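Putative cytosine/guanine deaminase (Unidentified, PDB 2PAJ) catalyses the zinc-dependent hydrolytic deamination of 2-amino-4-hydroxypteridines such as isoxanthopterin, releasing ammonium. Local coordinates at residues W72-H77 / I124-S129; L117-G122 / A151-E156; C131-D136 / R396-D401; E158-R163 / D457-V462. All coordinates share one frame; numbering follows the deposited sequence.

Interaction 1 (W72-H77 / I124-S129); sequences WVNTHH and IELARS. With ZN (zinc ion), chain B.
The imidazole of His77 and the indole of Trp72 are each approached at an edge by residues 124-129. Leu126 CD2 comes up to the imidazole within the ring plane, 3.6 Å from His77 CD2, the two side chains approaching from opposite directions; with CG of His77 anti to the backbone N (chi1 -151°), the ring extends toward the helix. The backbone carbonyl of Ser129 lies at the edge of the Trp72 indole, though its closeness there is doubtful in the model, and Met346, Ile347 and Val350 of helix 346-359 also pack on this indole. Between the rings Asn74 ND2 lies 4.4 Å from Leu126 CD2.

Residues 72-77 carry the end of the first strand of the (β/α)8 barrel into the HxH motif of the amidohydrolases, and helix 112-127 covers its outer side. His76 NE2 binds the zinc at 2.3 Å, together with His78, His248 and Asp336. Second-shell Asn74 accepts from Val335 N through OD1, while its ND2 makes a weak bond, 3.2 Å, to His76 O. At the helix end Ser129 OG donates to Leu126 O over 2.9 Å, tilted 32° from the carbonyl plane, and is also hydrogen-bonded to Met346 N.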
# COMPACT_ATOMS: atom_id res chain seq x y z
N TRP A 72 7.20 -2.96 4.03
CA TRP A 72 6.68 -1.93 3.14
C TRP A 72 5.24 -1.53 3.46
O TRP A 72 4.46 -2.28 4.03
CB TRP A 72 6.71 -2.39 1.68
CG TRP A 72 8.04 -2.80 1.16
CD1 TRP A 72 8.44 -4.07 0.83
CD2 TRP A 72 9.18 -1.96 0.97
NE1 TRP A 72 9.76 -4.06 0.46
CE2 TRP A 72 10.24 -2.78 0.54
CE3 TRP A 72 9.41 -0.58 1.13
CZ2 TRP A 72 11.52 -2.27 0.26
CZ3 TRP A 72 10.67 -0.08 0.86
CH2 TRP A 72 11.72 -0.93 0.43
N VAL A 73 4.91 -0.31 3.06
CA VAL A 73 3.59 0.26 3.23
C VAL A 73 3.13 0.67 1.83
O VAL A 73 3.65 1.62 1.25
CB VAL A 73 3.61 1.49 4.15
CG1 VAL A 73 2.20 2.00 4.39
CG2 VAL A 73 4.27 1.14 5.46
N ASN A 74 2.16 -0.06 1.29
CA ASN A 74 1.61 0.24 -0.02
C ASN A 74 0.43 1.18 0.17
O ASN A 74 -0.52 0.83 0.86
CB ASN A 74 1.17 -1.05 -0.70
CG ASN A 74 0.42 -0.81 -1.99
OD1 ASN A 74 1.00 -0.40 -2.99
ND2 ASN A 74 -0.89 -1.05 -1.96
N THR A 75 0.49 2.36 -0.43
CA THR A 75 -0.57 3.34 -0.28
C THR A 75 -1.57 3.49 -1.43
O THR A 75 -2.37 4.42 -1.43
CB THR A 75 0.00 4.73 0.03
OG1 THR A 75 0.81 5.18 -1.06
CG2 THR A 75 0.85 4.67 1.27
N HIS A 76 -1.52 2.59 -2.41
CA HIS A 76 -2.46 2.62 -3.53
C HIS A 76 -2.46 1.30 -4.29
O HIS A 76 -1.41 0.75 -4.58
CB HIS A 76 -2.14 3.78 -4.47
CG HIS A 76 -3.15 3.95 -5.57
ND1 HIS A 76 -4.47 4.25 -5.32
CD2 HIS A 76 -3.04 3.81 -6.91
CE1 HIS A 76 -5.13 4.27 -6.46
NE2 HIS A 76 -4.29 4.01 -7.44
N HIS A 77 -3.65 0.80 -4.63
CA HIS A 77 -3.80 -0.49 -5.30
C HIS A 77 -5.21 -0.67 -5.87
O HIS A 77 -6.10 0.14 -5.63
CB HIS A 77 -3.56 -1.61 -4.28
CG HIS A 77 -3.02 -2.87 -4.87
ND1 HIS A 77 -3.33 -3.30 -6.14
CD2 HIS A 77 -2.22 -3.83 -4.34
CE1 HIS A 77 -2.75 -4.47 -6.37
NE2 HIS A 77 -2.08 -4.81 -5.28
N ILE A 124 -1.02 -11.88 -1.59
CA ILE A 124 0.05 -12.83 -1.39
C ILE A 124 1.36 -12.34 -2.03
O ILE A 124 2.42 -12.42 -1.41
CB ILE A 124 -0.27 -14.21 -2.02
CG1 ILE A 124 -1.51 -14.84 -1.38
CG2 ILE A 124 0.91 -15.12 -1.83
CD1 ILE A 124 -1.35 -15.17 0.08
N GLU A 125 1.30 -11.87 -3.27
CA GLU A 125 2.52 -11.44 -3.90
C GLU A 125 3.06 -10.17 -3.27
O GLU A 125 4.24 -9.86 -3.37
CB GLU A 125 2.35 -11.29 -5.42
CG GLU A 125 1.17 -10.51 -5.93
CD GLU A 125 1.10 -10.52 -7.48
OE1 GLU A 125 2.11 -10.13 -8.11
OE2 GLU A 125 0.04 -10.88 -8.07
N LEU A 126 2.19 -9.48 -2.55
CA LEU A 126 2.59 -8.25 -1.87
C LEU A 126 3.27 -8.60 -0.55
O LEU A 126 4.20 -7.93 -0.13
CB LEU A 126 1.34 -7.41 -1.62
CG LEU A 126 1.39 -5.89 -1.66
CD1 LEU A 126 2.37 -5.39 -2.69
CD2 LEU A 126 0.00 -5.40 -1.97
N ALA A 127 2.80 -9.66 0.09
CA ALA A 127 3.36 -10.09 1.36
C ALA A 127 4.76 -10.67 1.18
O ALA A 127 5.62 -10.50 2.03
CB ALA A 127 2.45 -11.11 2.03
N ARG A 128 4.98 -11.36 0.06
CA ARG A 128 6.30 -11.93 -0.16
C ARG A 128 7.29 -10.96 -0.79
O ARG A 128 8.35 -11.36 -1.25
CB ARG A 128 6.20 -13.22 -0.97
CG ARG A 128 5.12 -13.22 -1.99
CD ARG A 128 4.89 -14.63 -2.51
NE ARG A 128 5.95 -15.08 -3.41
CZ ARG A 128 6.54 -16.27 -3.33
NH1 ARG A 128 6.19 -17.13 -2.39
NH2 ARG A 128 7.45 -16.60 -4.22
N SER A 129 6.94 -9.68 -0.80
CA SER A 129 7.82 -8.64 -1.33
C SER A 129 8.16 -7.79 -0.11
O SER A 129 8.74 -6.71 -0.22
CB SER A 129 7.12 -7.80 -2.41
OG SER A 129 6.27 -6.82 -1.86
ZN ZN B . -4.94 3.50 -9.58

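Interaction 2 (L117-G122 / A151-E156); sequences LAARIG and AILFEE
Ala119 and Leu153 meet methyl to methyl where two successive outer helices of the (β/α)8 barrel, 112-127 and 149-159, lie side by side on the outside of the barrel, with strand 131-136 between them in the chain. Ala119 CB is 3.7 Å from Leu153 CD2. The leucine leaves its helix obliquely to the neighbour, but its branched end swings back toward the alanine, and the short alanine side chain lets the backbones come close, with Ala119 CA and Leu153 CA 6.7 Å apart.

Next to Ala119, Arg120 meets Glu156, about one turn beyond Leu153: Glu156 OE1 lies over the aliphatic part of the arginine, 3.5 Å from Arg120 CD. The two chains cross at about a right angle: the arginine is extended from CG to NE, whereas the glutamate bends at chi2 (-53°), which turns its carboxylate back against the arginine stem. Guanidinium and carboxylate planes stand 84° apart. The salt bridge from Arg120 NH1 to Glu156 OE1 is a long one, 3.9 Å.

The stronger partner of this carboxylate is Arg116, a turn earlier on helix 112-127. Its NE pairs with Glu156 OE2 and its NH2 with Glu155 OE1, an arrangement that probably fixes the rotation of Glu156. Deeper in, Leu153 also packs on Phe115 and on Phe164 and Leu166 of the next barrel strand. Within the second helix, Glu156 N donates to Ile152 O at 2.9 Å.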
# COMPACT_ATOMS: atom_id res chain seq x y z
N LEU A 117 -10.40 -14.38 -5.04
CA LEU A 117 -9.18 -14.93 -5.60
C LEU A 117 -8.21 -13.82 -5.99
O LEU A 117 -7.03 -13.88 -5.66
CB LEU A 117 -9.50 -15.77 -6.82
CG LEU A 117 -8.33 -16.53 -7.44
CD1 LEU A 117 -7.90 -17.68 -6.51
CD2 LEU A 117 -8.75 -17.07 -8.79
N ALA A 118 -8.71 -12.82 -6.70
CA ALA A 118 -7.89 -11.70 -7.14
C ALA A 118 -7.22 -11.01 -5.95
O ALA A 118 -6.04 -10.66 -6.00
CB ALA A 118 -8.74 -10.70 -7.91
N ALA A 119 -8.00 -10.81 -4.90
CA ALA A 119 -7.53 -10.17 -3.69
C ALA A 119 -6.46 -11.02 -3.04
O ALA A 119 -5.41 -10.51 -2.65
CB ALA A 119 -8.68 -9.96 -2.72
N ARG A 120 -6.72 -12.31 -2.93
CA ARG A 120 -5.75 -13.21 -2.32
C ARG A 120 -4.44 -13.15 -3.10
O ARG A 120 -3.38 -12.92 -2.52
CB ARG A 120 -6.30 -14.64 -2.27
CG ARG A 120 -5.45 -15.58 -1.42
CD ARG A 120 -6.25 -16.81 -1.01
NE ARG A 120 -5.44 -17.86 -0.38
CZ ARG A 120 -4.78 -17.71 0.77
NH1 ARG A 120 -4.82 -16.56 1.41
NH2 ARG A 120 -4.07 -18.72 1.26
N ILE A 121 -4.51 -13.35 -4.41
CA ILE A 121 -3.33 -13.31 -5.26
C ILE A 121 -2.48 -12.06 -5.04
O ILE A 121 -1.33 -12.14 -4.63
CB ILE A 121 -3.72 -13.37 -6.74
CG1 ILE A 121 -4.23 -14.77 -7.09
CG2 ILE A 121 -2.52 -13.02 -7.59
CD1 ILE A 121 -4.98 -14.87 -8.43
N GLY A 122 -3.05 -10.89 -5.30
CA GLY A 122 -2.30 -9.65 -5.14
C GLY A 122 -1.79 -9.41 -3.74
O GLY A 122 -0.74 -8.79 -3.54
N ALA A 151 -16.05 -6.75 3.03
CA ALA A 151 -15.94 -7.88 3.94
C ALA A 151 -14.82 -8.81 3.50
O ALA A 151 -13.91 -9.12 4.27
CB ALA A 151 -17.25 -8.65 3.96
N ILE A 152 -14.90 -9.24 2.25
CA ILE A 152 -13.92 -10.14 1.67
C ILE A 152 -12.48 -9.62 1.78
O ILE A 152 -11.57 -10.36 2.17
CB ILE A 152 -14.26 -10.40 0.19
CG1 ILE A 152 -15.63 -11.08 0.09
CG2 ILE A 152 -13.17 -11.23 -0.45
CD1 ILE A 152 -16.23 -11.08 -1.29
N LEU A 153 -12.27 -8.34 1.45
CA LEU A 153 -10.94 -7.76 1.52
C LEU A 153 -10.34 -7.81 2.92
O LEU A 153 -9.17 -8.19 3.07
CB LEU A 153 -10.98 -6.31 1.01
CG LEU A 153 -11.09 -6.11 -0.51
CD1 LEU A 153 -11.02 -4.63 -0.86
CD2 LEU A 153 -9.97 -6.84 -1.19
N PHE A 154 -11.12 -7.45 3.94
CA PHE A 154 -10.62 -7.50 5.32
C PHE A 154 -10.39 -8.94 5.77
O PHE A 154 -9.47 -9.24 6.54
CB PHE A 154 -11.62 -6.82 6.28
CG PHE A 154 -11.50 -5.32 6.33
CD1 PHE A 154 -10.38 -4.71 6.89
CD2 PHE A 154 -12.51 -4.52 5.82
CE1 PHE A 154 -10.27 -3.31 6.94
CE2 PHE A 154 -12.43 -3.13 5.86
CZ PHE A 154 -11.31 -2.52 6.42
N GLU A 155 -11.22 -9.85 5.28
CA GLU A 155 -11.09 -11.25 5.65
C GLU A 155 -9.77 -11.79 5.14
O GLU A 155 -8.99 -12.38 5.90
CB GLU A 155 -12.25 -12.06 5.06
CG GLU A 155 -13.59 -11.74 5.70
CD GLU A 155 -14.75 -12.45 5.04
OE1 GLU A 155 -14.82 -13.70 5.14
OE2 GLU A 155 -15.60 -11.77 4.41
N GLU A 156 -9.51 -11.58 3.86
CA GLU A 156 -8.29 -12.06 3.24
C GLU A 156 -7.04 -11.46 3.86
O GLU A 156 -6.09 -12.17 4.17
CB GLU A 156 -8.33 -11.77 1.73
CG GLU A 156 -9.39 -12.58 1.01
CD GLU A 156 -9.25 -14.07 1.30
OE1 GLU A 156 -8.18 -14.65 1.01
OE2 GLU A 156 -10.21 -14.67 1.83

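Interaction 3 (C131-D136 / R396-D401); sequences CATVAD and RVMGLD
Apolar packing joins Ala135 and Thr133, on the inward face of barrel strand 131-136, to Met398 at the end of helix 383-398 and Leu400 just beyond it. Alternate residues of the strand face opposite ways in this (β/α)8 barrel: Ala135 and Thr133 point to the interior, whereas Val134 points outward and packs on Leu126 of helix 112-127.

Polar groups contribute through the backbone. Thr133 is hydrogen-bonded to Asn74, and Val134 to Arg163 and Val165, which holds the strand between its two parallel neighbours.

The contacts between the segments themselves are apolar. Met398 reaches into the barrel interior on the side away from the zinc, which is about 11 Å from the side chain of Ala135. It bends at chi2 and chi3, and chi3 (-74°) folds the methyl back so that both SD and CE lie beside Ala135 CB, at 3.5 and 3.7 Å. Val73, Thr75 and Val165 also touch the Met398 side chain. Past the helix, Gly399 takes a positive phi of 84° and Leu400 forms the centre of an inverse gamma turn, bringing its side chain back to the strand. There Leu400 and Thr133 meet tip to tip: CG2 of the threonine, anti to its own N, approaches Leu400 CD1 at 3.9 Å.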
# COMPACT_ATOMS: atom_id res chain seq x y z
N CYS A 131 5.97 -6.45 2.09
CA CYS A 131 4.94 -5.47 2.44
C CYS A 131 4.02 -6.03 3.54
O CYS A 131 3.51 -7.14 3.42
CB CYS A 131 4.13 -5.13 1.19
SG CYS A 131 2.74 -4.03 1.46
N ALA A 132 3.82 -5.25 4.60
CA ALA A 132 2.96 -5.68 5.71
C ALA A 132 1.67 -4.86 5.83
O ALA A 132 0.68 -5.31 6.41
CB ALA A 132 3.75 -5.62 7.01
N THR A 133 1.69 -3.65 5.27
CA THR A 133 0.54 -2.75 5.29
C THR A 133 0.13 -2.49 3.85
O THR A 133 0.88 -1.89 3.08
CB THR A 133 0.86 -1.40 5.95
OG1 THR A 133 1.60 -1.61 7.15
CG2 THR A 133 -0.42 -0.68 6.29
N VAL A 134 -1.06 -2.94 3.48
CA VAL A 134 -1.57 -2.77 2.14
C VAL A 134 -2.79 -1.86 2.14
O VAL A 134 -3.60 -1.90 3.05
CB VAL A 134 -1.96 -4.12 1.52
CG1 VAL A 134 -2.29 -3.95 0.05
CG2 VAL A 134 -0.85 -5.14 1.73
N ALA A 135 -2.89 -1.02 1.12
CA ALA A 135 -4.02 -0.11 0.99
C ALA A 135 -4.60 -0.38 -0.39
O ALA A 135 -3.89 -0.28 -1.40
CB ALA A 135 -3.56 1.34 1.10
N ASP A 136 -5.87 -0.77 -0.45
CA ASP A 136 -6.50 -1.03 -1.72
C ASP A 136 -7.57 0.01 -2.04
O ASP A 136 -8.41 0.33 -1.20
CB ASP A 136 -7.11 -2.43 -1.76
CG ASP A 136 -7.81 -2.72 -3.08
OD1 ASP A 136 -7.15 -2.65 -4.14
OD2 ASP A 136 -9.02 -3.02 -3.06
N ARG A 396 2.75 7.76 7.54
CA ARG A 396 2.28 9.06 8.00
C ARG A 396 1.24 9.67 7.07
O ARG A 396 0.46 10.53 7.47
CB ARG A 396 3.46 10.02 8.24
CG ARG A 396 4.15 9.79 9.62
CD ARG A 396 5.01 10.98 10.09
NE ARG A 396 6.23 11.18 9.28
CZ ARG A 396 7.42 10.62 9.51
NH1 ARG A 396 7.62 9.80 10.54
NH2 ARG A 396 8.44 10.88 8.69
N VAL A 397 1.23 9.22 5.82
CA VAL A 397 0.26 9.71 4.84
C VAL A 397 -1.10 9.07 5.13
O VAL A 397 -2.15 9.70 4.96
CB VAL A 397 0.73 9.38 3.40
CG1 VAL A 397 -0.42 9.48 2.43
CG2 VAL A 397 1.85 10.35 3.00
N MET A 398 -1.07 7.83 5.58
CA MET A 398 -2.31 7.13 5.89
C MET A 398 -2.69 7.29 7.38
O MET A 398 -3.71 6.77 7.83
CB MET A 398 -2.19 5.65 5.50
CG MET A 398 -1.87 5.44 4.02
SD MET A 398 -2.61 3.99 3.24
CE MET A 398 -1.63 2.72 3.90
N GLY A 399 -1.87 8.01 8.13
CA GLY A 399 -2.19 8.24 9.53
C GLY A 399 -1.78 7.17 10.52
O GLY A 399 -2.11 7.26 11.71
N LEU A 400 -1.08 6.15 10.04
CA LEU A 400 -0.59 5.08 10.91
C LEU A 400 0.81 5.46 11.41
O LEU A 400 1.81 4.86 11.02
CB LEU A 400 -0.54 3.77 10.13
CG LEU A 400 -1.90 3.17 9.77
CD1 LEU A 400 -1.67 1.92 8.95
CD2 LEU A 400 -2.68 2.84 11.04
N ASP A 401 0.84 6.45 12.31
CA ASP A 401 2.07 7.00 12.86
C ASP A 401 2.96 6.15 13.77
O ASP A 401 4.09 6.55 14.06
CB ASP A 401 1.74 8.32 13.55
CG ASP A 401 1.00 9.27 12.63
OD1 ASP A 401 1.30 9.25 11.42
OD2 ASP A 401 0.14 10.04 13.10

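Interaction 4 (E158-R163 / D457-V462); sequences EKLGLR and DLIEGV
Leu160 and Ile459, whose CA atoms are 7.6 Å apart, lie next to two reversals of the backbone, a Schellman motif that ends helix 149-159 with Gly161 at a positive phi of 81°, and a type II beta turn from Ile459 to Val462, closed by Val462 N donating to Ile459 O over 3.2 Å.

The side chains that meet are all aliphatic. Leu160 does not aim its CB at the other segment, but with CG anti to the carbonyl carbon (chi1 -62°) its end swings nearer. One branch, CD2, does the touching: it lies 4.0 Å from Ile459 CG2 and 4.3 Å from Val462 CG1. The Leu160 and Ile459 chains cross obliquely, with the isoleucine offering its CG2 branch.

In the amidohydrolase fold this joins the turn before barrel strand 163-168 to the connection between strand 451-455 and the C-terminal helix 464-483. Arg120 and Ile124 of helix 112-127 touch both Leu160 and Val462, so the leucine end belongs to a three-part cluster. Further along, Ile459 packs on Val454 and Leu162 on Val453. On the helix side Gly161 O, in the residue that ends the helix, is hydrogen-bonded to Ser448 OG. Further from the cluster, Asp457 ties its end of the loop to Arg440 and Ser442: OD1 forms a salt bridge with the arginine, and OD2 is hydrogen-bonded to Ser442 OG.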
# COMPACT_ATOMS: atom_id res chain seq x y z
N GLU A 158 -6.53 -10.31 6.80
CA GLU A 158 -6.31 -10.88 8.11
C GLU A 158 -5.93 -12.35 8.10
O GLU A 158 -5.24 -12.82 9.01
CB GLU A 158 -7.55 -10.67 8.95
CG GLU A 158 -7.45 -11.31 10.29
CD GLU A 158 -8.81 -11.67 10.82
OE1 GLU A 158 -9.42 -10.82 11.51
OE2 GLU A 158 -9.26 -12.80 10.51
N LYS A 159 -6.37 -13.09 7.10
CA LYS A 159 -6.00 -14.50 7.02
C LYS A 159 -4.49 -14.55 6.86
O LYS A 159 -3.84 -15.49 7.31
CB LYS A 159 -6.71 -15.19 5.85
CG LYS A 159 -8.18 -15.47 6.14
CD LYS A 159 -9.00 -15.78 4.90
CE LYS A 159 -8.69 -17.15 4.34
NZ LYS A 159 -9.79 -17.63 3.45
N LEU A 160 -3.95 -13.51 6.23
CA LEU A 160 -2.52 -13.41 5.98
C LEU A 160 -1.78 -12.69 7.09
O LEU A 160 -0.55 -12.68 7.12
CB LEU A 160 -2.28 -12.70 4.65
CG LEU A 160 -2.85 -13.42 3.42
CD1 LEU A 160 -2.62 -12.58 2.18
CD2 LEU A 160 -2.18 -14.77 3.26
N GLY A 161 -2.54 -12.08 8.00
CA GLY A 161 -1.97 -11.37 9.13
C GLY A 161 -1.48 -9.97 8.84
O GLY A 161 -0.73 -9.40 9.63
N LEU A 162 -1.94 -9.41 7.73
CA LEU A 162 -1.54 -8.07 7.28
C LEU A 162 -2.47 -6.94 7.73
O LEU A 162 -3.66 -7.15 7.94
CB LEU A 162 -1.47 -8.03 5.75
CG LEU A 162 -0.92 -9.24 4.98
CD1 LEU A 162 -1.06 -8.99 3.50
CD2 LEU A 162 0.53 -9.47 5.36
N ARG A 163 -1.91 -5.75 7.88
CA ARG A 163 -2.72 -4.59 8.24
C ARG A 163 -3.35 -4.19 6.93
O ARG A 163 -2.66 -4.13 5.91
CB ARG A 163 -1.87 -3.41 8.70
CG ARG A 163 -0.98 -3.61 9.90
CD ARG A 163 -0.20 -2.32 10.12
NE ARG A 163 0.78 -2.44 11.18
CZ ARG A 163 0.46 -2.47 12.47
NH1 ARG A 163 -0.81 -2.37 12.82
NH2 ARG A 163 1.41 -2.60 13.39
N ASP A 457 10.09 -17.27 2.74
CA ASP A 457 9.10 -17.17 1.67
C ASP A 457 7.86 -18.03 1.85
O ASP A 457 7.09 -18.18 0.92
CB ASP A 457 9.73 -17.52 0.32
CG ASP A 457 10.93 -16.66 -0.01
OD1 ASP A 457 10.87 -15.43 0.19
OD2 ASP A 457 11.94 -17.22 -0.48
N LEU A 458 7.65 -18.60 3.03
CA LEU A 458 6.46 -19.43 3.23
C LEU A 458 5.42 -18.78 4.11
O LEU A 458 5.71 -18.28 5.20
CB LEU A 458 6.83 -20.78 3.81
CG LEU A 458 7.74 -21.63 2.90
CD1 LEU A 458 8.19 -22.88 3.67
CD2 LEU A 458 7.00 -22.01 1.62
N ILE A 459 4.18 -18.79 3.62
CA ILE A 459 3.08 -18.22 4.36
C ILE A 459 2.10 -19.32 4.72
O ILE A 459 1.76 -20.17 3.89
CB ILE A 459 2.37 -17.16 3.54
CG1 ILE A 459 3.40 -16.14 3.04
CG2 ILE A 459 1.32 -16.47 4.38
CD1 ILE A 459 2.82 -15.01 2.28
N GLU A 460 1.66 -19.32 5.97
CA GLU A 460 0.72 -20.33 6.44
C GLU A 460 -0.63 -20.17 5.75
O GLU A 460 -1.25 -19.11 5.80
CB GLU A 460 0.58 -20.20 7.95
CG GLU A 460 0.60 -21.53 8.69
CD GLU A 460 1.10 -21.38 10.12
OE1 GLU A 460 0.58 -20.49 10.84
OE2 GLU A 460 2.02 -22.14 10.51
N GLY A 461 -1.07 -21.25 5.11
CA GLY A 461 -2.34 -21.24 4.40
C GLY A 461 -2.21 -21.12 2.89
O GLY A 461 -3.20 -21.23 2.17
N VAL A 462 -1.00 -20.89 2.39
CA VAL A 462 -0.83 -20.76 0.96
C VAL A 462 -0.11 -21.92 0.33
O VAL A 462 0.94 -22.35 0.81
CB VAL A 462 -0.07 -19.49 0.57
CG1 VAL A 462 -0.73 -18.26 1.19
CG2 VAL A 462 1.38 -19.62 1.01

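How the interactions relate
Interaction 3 lies inside the barrel; interactions 1, 2 and 4 involve the helices and turns outside the same strands. Interactions 1 and 3, centres 10 Å apart, are joined through neighbouring parallel strands: Asn74 N to Thr133 O, 2.9 Å, is a probable hydrogen bond. Strand 131-136 is similarly tied on its other edge to interaction 4, with Arg163 N 3.0 Å from Ala132 O. Helix 112-127 serves interactions 1 and 2, and its Ile124 CD1 packs against Leu160 CD2 of interaction 4. Interaction 2 touches interaction 3 where Leu153 CD1 meets Asp136 OD2. Interaction 1 holds a zinc ligand; the side chain of Leu153 in interaction 2 is about 13 Å from the metal, and interaction 4 is remote from the active site.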